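Local coordinates for protein nucleoporin nup120 (Schizosaccharomyces pombe, PDB 4GQ2) that serves as a structural component of the nuclear pore complex, and as a nucleoporin may also act as a docking partner for transport factors that associate transiently, at residues S290-N295 / I523-S528; A299-D304 / W345-F350. All blocks are in the same frame, centred on the assembly; numbering follows the deposited sequence.

Contact 1 of 2, residues S290-N295 / I523-S528; sequences SDHTTN and INFDPS
H292 meets F525 and P527 within the β-propeller domain, where the loop joining two successive strands of one four-stranded sheet, 288-290 and 297-302, lies against the end of strand 520-525 and the turn that follows it. The meeting is small, 160 Å² in all, and lies at the surface.

Packing between side chains makes one part of the contact. With its CG anti to the backbone N (chi1 -179°), the F525 side chain turns so that both CB and ring carbon CD2 reach the imidazole: F525 CB lies 3.7 Å from H292 NE2, and F525 CD2 is 3.8 Å from H292 CD2. The two rings are neither stacked nor perpendicular; their planes make 48° and their centroids are 5.5 Å apart. P527 adds an apolar border that needs no polar partner, its CG resting 4.1 Å from H292 CB. F525 and P527 suit this place because they give hydrocarbon surfaces to CB, CG and CD2 of H292.

A second kind of contact is polar but not a hydrogen bond. The carbonyl oxygen of F525 stands over one face of the imidazole, toward the rim, 3.5 Å from H292 CE1.

True hydrogen bonds reach the pair from outside. Q351 OE1 is bonded to H292 NE2 and also to the backbone N of F525, so one amide oxygen ties the loop to the strand end; histidine fits because its ring can pack by its carbons and still offer NE2, which probably carries the hydrogen, to an acceptor. D291 steadies the loop behind it: its carboxylate is bonded to S354 OG and to the backbone N of F297, while D291 OD2 also receives a weak, 3.4 Å bond from T294 N.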
ATOM      1  N   SER A 290      32.732   7.068 -23.415  1.00 60.91           N
ATOM      2  CA  SER A 290      32.368   7.451 -24.776  1.00 59.33           C
ATOM      3  C   SER A 290      30.860   7.600 -24.911  1.00 60.29           C
ATOM      4  O   SER A 290      30.107   7.023 -24.124  1.00 55.63           O
ATOM      5  CB  SER A 290      32.898   6.437 -25.790  1.00 58.48           C
ATOM      6  OG  SER A 290      32.073   5.289 -25.867  1.00 63.96           O
ATOM      7  N   ASP A 291      30.423   8.376 -25.902  1.00 59.20           N
ATOM      8  CA  ASP A 291      28.997   8.578 -26.120  1.00 69.23           C
ATOM      9  C   ASP A 291      28.374   7.354 -26.777  1.00 75.16           C
ATOM     10  O   ASP A 291      29.014   6.672 -27.579  1.00 74.18           O
ATOM     11  CB  ASP A 291      28.714   9.863 -26.908  1.00 73.17           C
ATOM     12  CG  ASP A 291      29.262   9.822 -28.316  1.00 91.82           C
ATOM     13  OD1 ASP A 291      30.477   9.592 -28.476  1.00 96.81           O
ATOM     14  OD2 ASP A 291      28.474  10.032 -29.263  1.00104.86           O
ATOM     15  N   HIS A 292      27.122   7.085 -26.416  1.00 86.22           N
ATOM     16  CA  HIS A 292      26.449   5.831 -26.761  1.00 99.22           C
ATOM     17  C   HIS A 292      25.881   5.811 -28.152  1.00 91.45           C
ATOM     18  O   HIS A 292      25.628   4.740 -28.712  1.00 85.37           O
ATOM     19  CB  HIS A 292      25.353   5.524 -25.741  1.00103.30           C
ATOM     20  CG  HIS A 292      25.855   5.406 -24.321  1.00 98.55           C
ATOM     21  ND1 HIS A 292      26.065   4.219 -23.724  1.00 99.71           N
ATOM     22  CD2 HIS A 292      26.193   6.385 -23.386  1.00 93.12           C
ATOM     23  CE1 HIS A 292      26.513   4.422 -22.469  1.00102.08           C
ATOM     24  NE2 HIS A 292      26.592   5.748 -22.264  1.00 92.80           N
ATOM     25  N   THR A 293      25.673   6.993 -28.725  1.00 81.42           N
ATOM     26  CA  THR A 293      25.076   7.104 -30.055  1.00 94.90           C
ATOM     27  C   THR A 293      26.098   6.796 -31.159  1.00 91.09           C
ATOM     28  O   THR A 293      25.999   5.768 -31.826  1.00 82.03           O
ATOM     29  CB  THR A 293      24.360   8.464 -30.254  1.00 90.05           C
ATOM     30  OG1 THR A 293      24.340   8.811 -31.644  1.00103.25           O
ATOM     31  CG2 THR A 293      25.050   9.561 -29.470  1.00 75.23           C
ATOM     32  N   THR A 294      27.073   7.680 -31.340  1.00 98.16           N
ATOM     33  CA  THR A 294      28.159   7.438 -32.281  1.00109.86           C
ATOM     34  C   THR A 294      29.451   7.306 -31.496  1.00104.82           C
ATOM     35  O   THR A 294      29.978   8.303 -31.005  1.00105.63           O
ATOM     36  CB  THR A 294      28.305   8.581 -33.311  1.00127.95           C
ATOM     37  OG1 THR A 294      28.436   9.836 -32.628  1.00117.99           O
ATOM     38  CG2 THR A 294      27.104   8.630 -34.256  1.00122.23           C
ATOM     39  N   ASN A 295      29.945   6.077 -31.360  1.00 99.93           N
ATOM     40  CA  ASN A 295      31.211   5.830 -30.675  1.00 96.34           C
ATOM     41  C   ASN A 295      32.318   6.585 -31.397  1.00 89.06           C
ATOM     42  O   ASN A 295      33.034   6.020 -32.221  1.00 96.85           O
ATOM     43  CB  ASN A 295      31.536   4.332 -30.614  1.00 97.22           C
ATOM     44  CG  ASN A 295      30.513   3.534 -29.823  1.00102.16           C
ATOM     45  OD1 ASN A 295      29.839   4.059 -28.934  1.00110.32           O
ATOM     46  ND2 ASN A 295      30.400   2.248 -30.139  1.00102.25           N
ATOM     47  N   ILE A 523      26.826   4.728 -12.853  1.00 38.27           N
ATOM     48  CA  ILE A 523      25.683   5.211 -13.623  1.00 42.53           C
ATOM     49  C   ILE A 523      25.793   4.714 -15.074  1.00 50.00           C
ATOM     50  O   ILE A 523      26.899   4.482 -15.576  1.00 52.43           O
ATOM     51  CB  ILE A 523      25.522   6.755 -13.565  1.00 44.14           C
ATOM     52  CG1 ILE A 523      26.679   7.479 -14.273  1.00 47.39           C
ATOM     53  CG2 ILE A 523      25.365   7.247 -12.126  1.00 38.04           C
ATOM     54  CD1 ILE A 523      26.363   8.920 -14.626  1.00 41.84           C
ATOM     55  N   ASN A 524      24.651   4.521 -15.733  1.00 43.12           N
ATOM     56  CA  ASN A 524      24.627   4.061 -17.120  1.00 46.54           C
ATOM     57  C   ASN A 524      23.514   4.720 -17.898  1.00 56.95           C
ATOM     58  O   ASN A 524      22.348   4.646 -17.500  1.00 52.29           O
ATOM     59  CB  ASN A 524      24.415   2.548 -17.215  1.00 44.80           C
ATOM     60  CG  ASN A 524      25.506   1.753 -16.541  1.00 48.49           C
ATOM     61  OD1 ASN A 524      25.345   1.310 -15.402  1.00 46.86           O
ATOM     62  ND2 ASN A 524      26.623   1.556 -17.243  1.00 49.14           N
ATOM     63  N   PHE A 525      23.874   5.354 -19.011  1.00 60.71           N
ATOM     64  CA  PHE A 525      22.886   5.859 -19.947  1.00 55.94           C
ATOM     65  C   PHE A 525      22.426   4.690 -20.795  1.00 54.47           C
ATOM     66  O   PHE A 525      23.241   3.917 -21.297  1.00 58.97           O
ATOM     67  CB  PHE A 525      23.466   6.971 -20.826  1.00 59.62           C
ATOM     68  CG  PHE A 525      22.480   7.548 -21.808  1.00 56.36           C
ATOM     69  CD1 PHE A 525      21.525   8.478 -21.395  1.00 59.27           C
ATOM     70  CD2 PHE A 525      22.511   7.174 -23.149  1.00 49.01           C
ATOM     71  CE1 PHE A 525      20.616   9.016 -22.296  1.00 48.49           C
ATOM     72  CE2 PHE A 525      21.602   7.707 -24.054  1.00 45.49           C
ATOM     73  CZ  PHE A 525      20.654   8.627 -23.626  1.00 48.03           C
ATOM     74  N   ASP A 526      21.113   4.543 -20.913  1.00 56.63           N
ATOM     75  CA  ASP A 526      20.530   3.536 -21.770  1.00 55.88           C
ATOM     76  C   ASP A 526      19.977   4.273 -22.977  1.00 61.94           C
ATOM     77  O   ASP A 526      19.038   5.064 -22.841  1.00 70.19           O
ATOM     78  CB  ASP A 526      19.423   2.777 -21.034  1.00 63.67           C
ATOM     79  CG  ASP A 526      18.804   1.666 -21.872  1.00 70.98           C
ATOM     80  OD1 ASP A 526      19.295   1.382 -22.982  1.00 78.47           O
ATOM     81  OD2 ASP A 526      17.815   1.064 -21.410  1.00 93.39           O
ATOM     82  N   PRO A 527      20.580   4.046 -24.159  1.00 64.17           N
ATOM     83  CA  PRO A 527      20.111   4.688 -25.389  1.00 71.49           C
ATOM     84  C   PRO A 527      18.841   4.037 -25.931  1.00 68.38           C
ATOM     85  O   PRO A 527      18.046   4.706 -26.599  1.00 75.02           O
ATOM     86  CB  PRO A 527      21.278   4.487 -26.361  1.00 75.04           C
ATOM     87  CG  PRO A 527      21.970   3.258 -25.876  1.00 77.11           C
ATOM     88  CD  PRO A 527      21.772   3.206 -24.385  1.00 68.72           C
ATOM     89  N   SER A 528      18.667   2.746 -25.646  1.00 65.13           N
ATOM     90  CA  SER A 528      17.475   1.993 -26.036  1.00 79.86           C
ATOM     91  C   SER A 528      16.222   2.647 -25.457  1.00 80.65           C
ATOM     92  O   SER A 528      15.273   2.939 -26.186  1.00 95.18           O
ATOM     93  CB  SER A 528      17.593   0.538 -25.574  1.00 89.64           C
ATOM     94  OG  SER A 528      16.376  -0.162 -25.755  1.00 98.41           O
TER

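Contact 2 of 2, residues A299-D304 / W345-F350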
ATOM      1  N   ALA A 299      34.868  11.527 -23.439  1.00 61.24           N
ATOM      2  CA  ALA A 299      34.999  12.423 -22.308  1.00 57.61           C
ATOM      3  C   ALA A 299      36.131  11.937 -21.412  1.00 56.74           C
ATOM      4  O   ALA A 299      36.302  10.733 -21.207  1.00 58.07           O
ATOM      5  CB  ALA A 299      33.694  12.516 -21.539  1.00 58.89           C
ATOM      6  N   LEU A 300      36.902  12.885 -20.891  1.00 55.36           N
ATOM      7  CA  LEU A 300      38.084  12.582 -20.098  1.00 58.81           C
ATOM      8  C   LEU A 300      38.147  13.503 -18.886  1.00 59.84           C
ATOM      9  O   LEU A 300      37.875  14.702 -18.994  1.00 61.80           O
ATOM     10  CB  LEU A 300      39.350  12.696 -20.962  1.00 63.82           C
ATOM     11  CG  LEU A 300      40.735  12.926 -20.338  1.00 76.02           C
ATOM     12  CD1 LEU A 300      41.179  11.771 -19.449  1.00 68.05           C
ATOM     13  CD2 LEU A 300      41.761  13.181 -21.433  1.00 70.66           C
ATOM     14  N   TYR A 301      38.506  12.923 -17.742  1.00 53.97           N
ATOM     15  CA  TYR A 301      38.503  13.622 -16.459  1.00 58.19           C
ATOM     16  C   TYR A 301      39.902  13.973 -15.970  1.00 56.75           C
ATOM     17  O   TYR A 301      40.816  13.146 -16.039  1.00 51.99           O
ATOM     18  CB  TYR A 301      37.807  12.768 -15.398  1.00 44.08           C
ATOM     19  CG  TYR A 301      37.751  13.397 -14.024  1.00 44.23           C
ATOM     20  CD1 TYR A 301      37.096  14.609 -13.819  1.00 43.72           C
ATOM     21  CD2 TYR A 301      38.332  12.766 -12.918  1.00 54.61           C
ATOM     22  CE1 TYR A 301      37.029  15.186 -12.560  1.00 43.33           C
ATOM     23  CE2 TYR A 301      38.261  13.335 -11.647  1.00 49.63           C
ATOM     24  CZ  TYR A 301      37.609  14.543 -11.481  1.00 44.48           C
ATOM     25  OH  TYR A 301      37.528  15.122 -10.242  1.00 53.86           O
ATOM     26  N   TYR A 302      40.038  15.199 -15.464  1.00 51.79           N
ATOM     27  CA  TYR A 302      41.279  15.697 -14.879  1.00 62.06           C
ATOM     28  C   TYR A 302      41.032  16.079 -13.425  1.00 68.23           C
ATOM     29  O   TYR A 302      40.290  17.028 -13.157  1.00 73.15           O
ATOM     30  CB  TYR A 302      41.762  16.951 -15.609  1.00 59.56           C
ATOM     31  CG  TYR A 302      42.320  16.749 -16.999  1.00 73.25           C
ATOM     32  CD1 TYR A 302      41.473  16.687 -18.107  1.00 75.42           C
ATOM     33  CD2 TYR A 302      43.700  16.671 -17.215  1.00 80.65           C
ATOM     34  CE1 TYR A 302      41.978  16.524 -19.387  1.00 85.06           C
ATOM     35  CE2 TYR A 302      44.215  16.512 -18.494  1.00 82.50           C
ATOM     36  CZ  TYR A 302      43.349  16.440 -19.574  1.00 85.87           C
ATOM     37  OH  TYR A 302      43.841  16.281 -20.850  1.00 99.24           O
ATOM     38  N   PRO A 303      41.643  15.344 -12.482  1.00 57.58           N
ATOM     39  CA  PRO A 303      41.583  15.732 -11.070  1.00 65.70           C
ATOM     40  C   PRO A 303      42.242  17.090 -10.809  1.00 77.69           C
ATOM     41  O   PRO A 303      43.185  17.469 -11.511  1.00 75.95           O
ATOM     42  CB  PRO A 303      42.363  14.620 -10.366  1.00 67.26           C
ATOM     43  CG  PRO A 303      42.243  13.444 -11.278  1.00 68.27           C
ATOM     44  CD  PRO A 303      42.245  14.012 -12.668  1.00 59.31           C
ATOM     45  N   ASP A 304      41.725  17.810  -9.815  1.00 84.91           N
ATOM     46  CA  ASP A 304      42.224  19.127  -9.420  1.00 67.80           C
ATOM     47  C   ASP A 304      42.394  19.169  -7.920  1.00 81.16           C
ATOM     48  O   ASP A 304      42.355  18.140  -7.245  1.00 78.44           O
ATOM     49  CB  ASP A 304      41.201  20.216  -9.758  1.00 68.87           C
ATOM     50  CG  ASP A 304      41.270  20.678 -11.189  1.00 65.52           C
ATOM     51  OD1 ASP A 304      42.029  20.097 -11.987  1.00 65.27           O
ATOM     52  OD2 ASP A 304      40.534  21.633 -11.515  1.00 74.01           O
ATOM     53  N   TRP A 345      34.659  15.361  -1.616  1.00 69.74           N
ATOM     54  CA  TRP A 345      33.799  14.751  -2.627  1.00 67.21           C
ATOM     55  C   TRP A 345      34.643  14.094  -3.686  1.00 74.28           C
ATOM     56  O   TRP A 345      35.610  14.689  -4.177  1.00 73.79           O
ATOM     57  CB  TRP A 345      32.912  15.796  -3.288  1.00 60.89           C
ATOM     58  CG  TRP A 345      31.703  16.233  -2.496  1.00 65.88           C
ATOM     59  CD1 TRP A 345      31.572  17.375  -1.710  1.00 67.29           C
ATOM     60  CD2 TRP A 345      30.390  15.569  -2.419  1.00 69.42           C
ATOM     61  NE1 TRP A 345      30.319  17.453  -1.160  1.00 66.84           N
ATOM     62  CE2 TRP A 345      29.560  16.404  -1.542  1.00 67.52           C
ATOM     63  CE3 TRP A 345      29.844  14.407  -2.959  1.00 65.26           C
ATOM     64  CZ2 TRP A 345      28.244  16.070  -1.236  1.00 59.78           C
ATOM     65  CZ3 TRP A 345      28.515  14.082  -2.643  1.00 55.64           C
ATOM     66  CH2 TRP A 345      27.739  14.890  -1.799  1.00 53.74           C
ATOM     67  N   MET A 346      34.281  12.867  -4.053  1.00 61.58           N
ATOM     68  CA  MET A 346      35.001  12.117  -5.084  1.00 63.38           C
ATOM     69  C   MET A 346      34.115  11.806  -6.279  1.00 59.14           C
ATOM     70  O   MET A 346      32.919  11.548  -6.136  1.00 59.82           O
ATOM     71  CB  MET A 346      35.559  10.805  -4.527  1.00 69.91           C
ATOM     72  CG  MET A 346      36.733  10.962  -3.578  1.00104.34           C
ATOM     73  SD  MET A 346      37.547   9.386  -3.250  1.00138.86           S
ATOM     74  CE  MET A 346      38.488   9.795  -1.780  1.00130.88           C
ATOM     75  N   LEU A 347      34.718  11.824  -7.460  1.00 57.52           N
ATOM     76  CA  LEU A 347      34.047  11.370  -8.661  1.00 57.74           C
ATOM     77  C   LEU A 347      33.773   9.881  -8.530  1.00 57.36           C
ATOM     78  O   LEU A 347      34.680   9.101  -8.233  1.00 64.53           O
ATOM     79  CB  LEU A 347      34.909  11.636  -9.901  1.00 47.65           C
ATOM     80  CG  LEU A 347      34.286  11.251 -11.239  1.00 50.43           C
ATOM     81  CD1 LEU A 347      32.999  12.030 -11.441  1.00 44.17           C
ATOM     82  CD2 LEU A 347      35.242  11.503 -12.394  1.00 48.94           C
ATOM     83  N   SER A 348      32.519   9.496  -8.735  1.00 50.50           N
ATOM     84  CA  SER A 348      32.151   8.088  -8.758  1.00 47.69           C
ATOM     85  C   SER A 348      32.107   7.564 -10.191  1.00 44.58           C
ATOM     86  O   SER A 348      32.631   6.489 -10.479  1.00 42.76           O
ATOM     87  CB  SER A 348      30.803   7.869  -8.066  1.00 51.03           C
ATOM     88  OG  SER A 348      30.254   6.607  -8.410  1.00 42.29           O
ATOM     89  N   ASP A 349      31.483   8.330 -11.085  1.00 39.89           N
ATOM     90  CA  ASP A 349      31.257   7.882 -12.449  1.00 40.57           C
ATOM     91  C   ASP A 349      30.698   9.039 -13.265  1.00 44.25           C
ATOM     92  O   ASP A 349      30.301  10.063 -12.703  1.00 38.58           O
ATOM     93  CB  ASP A 349      30.270   6.706 -12.453  1.00 40.79           C
ATOM     94  CG  ASP A 349      30.356   5.860 -13.712  1.00 50.54           C
ATOM     95  OD1 ASP A 349      31.125   6.199 -14.638  1.00 59.21           O
ATOM     96  OD2 ASP A 349      29.641   4.838 -13.774  1.00 49.16           O
ATOM     97  N   PHE A 350      30.666   8.876 -14.587  1.00 41.00           N
ATOM     98  CA  PHE A 350      30.060   9.874 -15.468  1.00 42.98           C
ATOM     99  C   PHE A 350      29.717   9.275 -16.831  1.00 45.13           C
ATOM    100  O   PHE A 350      30.278   8.251 -17.224  1.00 47.60           O
ATOM    101  CB  PHE A 350      30.941  11.140 -15.586  1.00 47.55           C
ATOM    102  CG  PHE A 350      32.285  10.907 -16.229  1.00 47.19           C
ATOM    103  CD1 PHE A 350      33.325  10.330 -15.516  1.00 47.51           C
ATOM    104  CD2 PHE A 350      32.513  11.291 -17.547  1.00 54.57           C
ATOM    105  CE1 PHE A 350      34.563  10.119 -16.107  1.00 59.40           C
ATOM    106  CE2 PHE A 350      33.749  11.084 -18.145  1.00 58.40           C
ATOM    107  CZ  PHE A 350      34.776  10.499 -17.422  1.00 55.61           C
TER
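Y301 and L347 both hold CG anti to the backbone N (chi1 180° for Y301), which extends each side chain across the gap between two neighbouring sheets of the β-propeller domain. F350 instead has its CG between the backbone N and the carbonyl carbon (chi1 64°), a crowded position that brings its ring to A299 and Y301. The strands concerned, 299-302 and 346-350, run nearly antiparallel, their axes coming within 9.7 Å at the closest, and no hydrogen bond joins them: this is face-to-face packing of sheets through buried side chains.

The most intimate meeting is a CH-pi contact. Methyl CD2 of L347 sits over one face of the Y301 ring, 3.5 Å from its centroid and 16° off the ring normal, as the two side chains reach past one another from facing strands. A leucine is suited to this, since its branching sets a methyl group at the tip, while tyrosine supplies a broad flat surface and places its polar end beyond the contact, where Y301 OH is hydrogen-bonded to H307 O.

F350 closes the other end. A299 CB lies in the plane of its ring, at the edge, 3.7 Å from F350 CE2; the small alanine lets the phenyl approach its strand. Y301 CB is also near, 4.2 Å from F350 CE1. F310, on the next strand of the same sheet as Y301, meets the rings of both Y301 and F350, edge-to-face with the latter.

L347 and F350 can both point inward although three residues apart, because S348 and D349 together sit opposite the single residue A367, a classic β bulge that inserts one extra residue. D349 also contributes locally: its OD1 accepts a 2.7 Å bond from F350 N, which approaches well out of the plane of the carboxylate.

Overall arrangement
Along the chain the segments come in the order 290-295, 299-304, 345-350 and 523-528, so both segments of contact 2 fall between those of contact 1. Their centres lie about 18 Å apart. Segment 290-295 is the loop between strands 288-290 and 297-302, and 299-304 runs along the second of these. Opposite them, 523-528 takes the end of strand 520-525 and the loop after it, and 345-350 the start of 346-354. The contacts touch: I523 N is 3.0 Å from D349 OD2, probably a hydrogen bond. Both thus link one four-stranded sheet of the propeller to the two outermost strands of the eight-stranded mixed sheet.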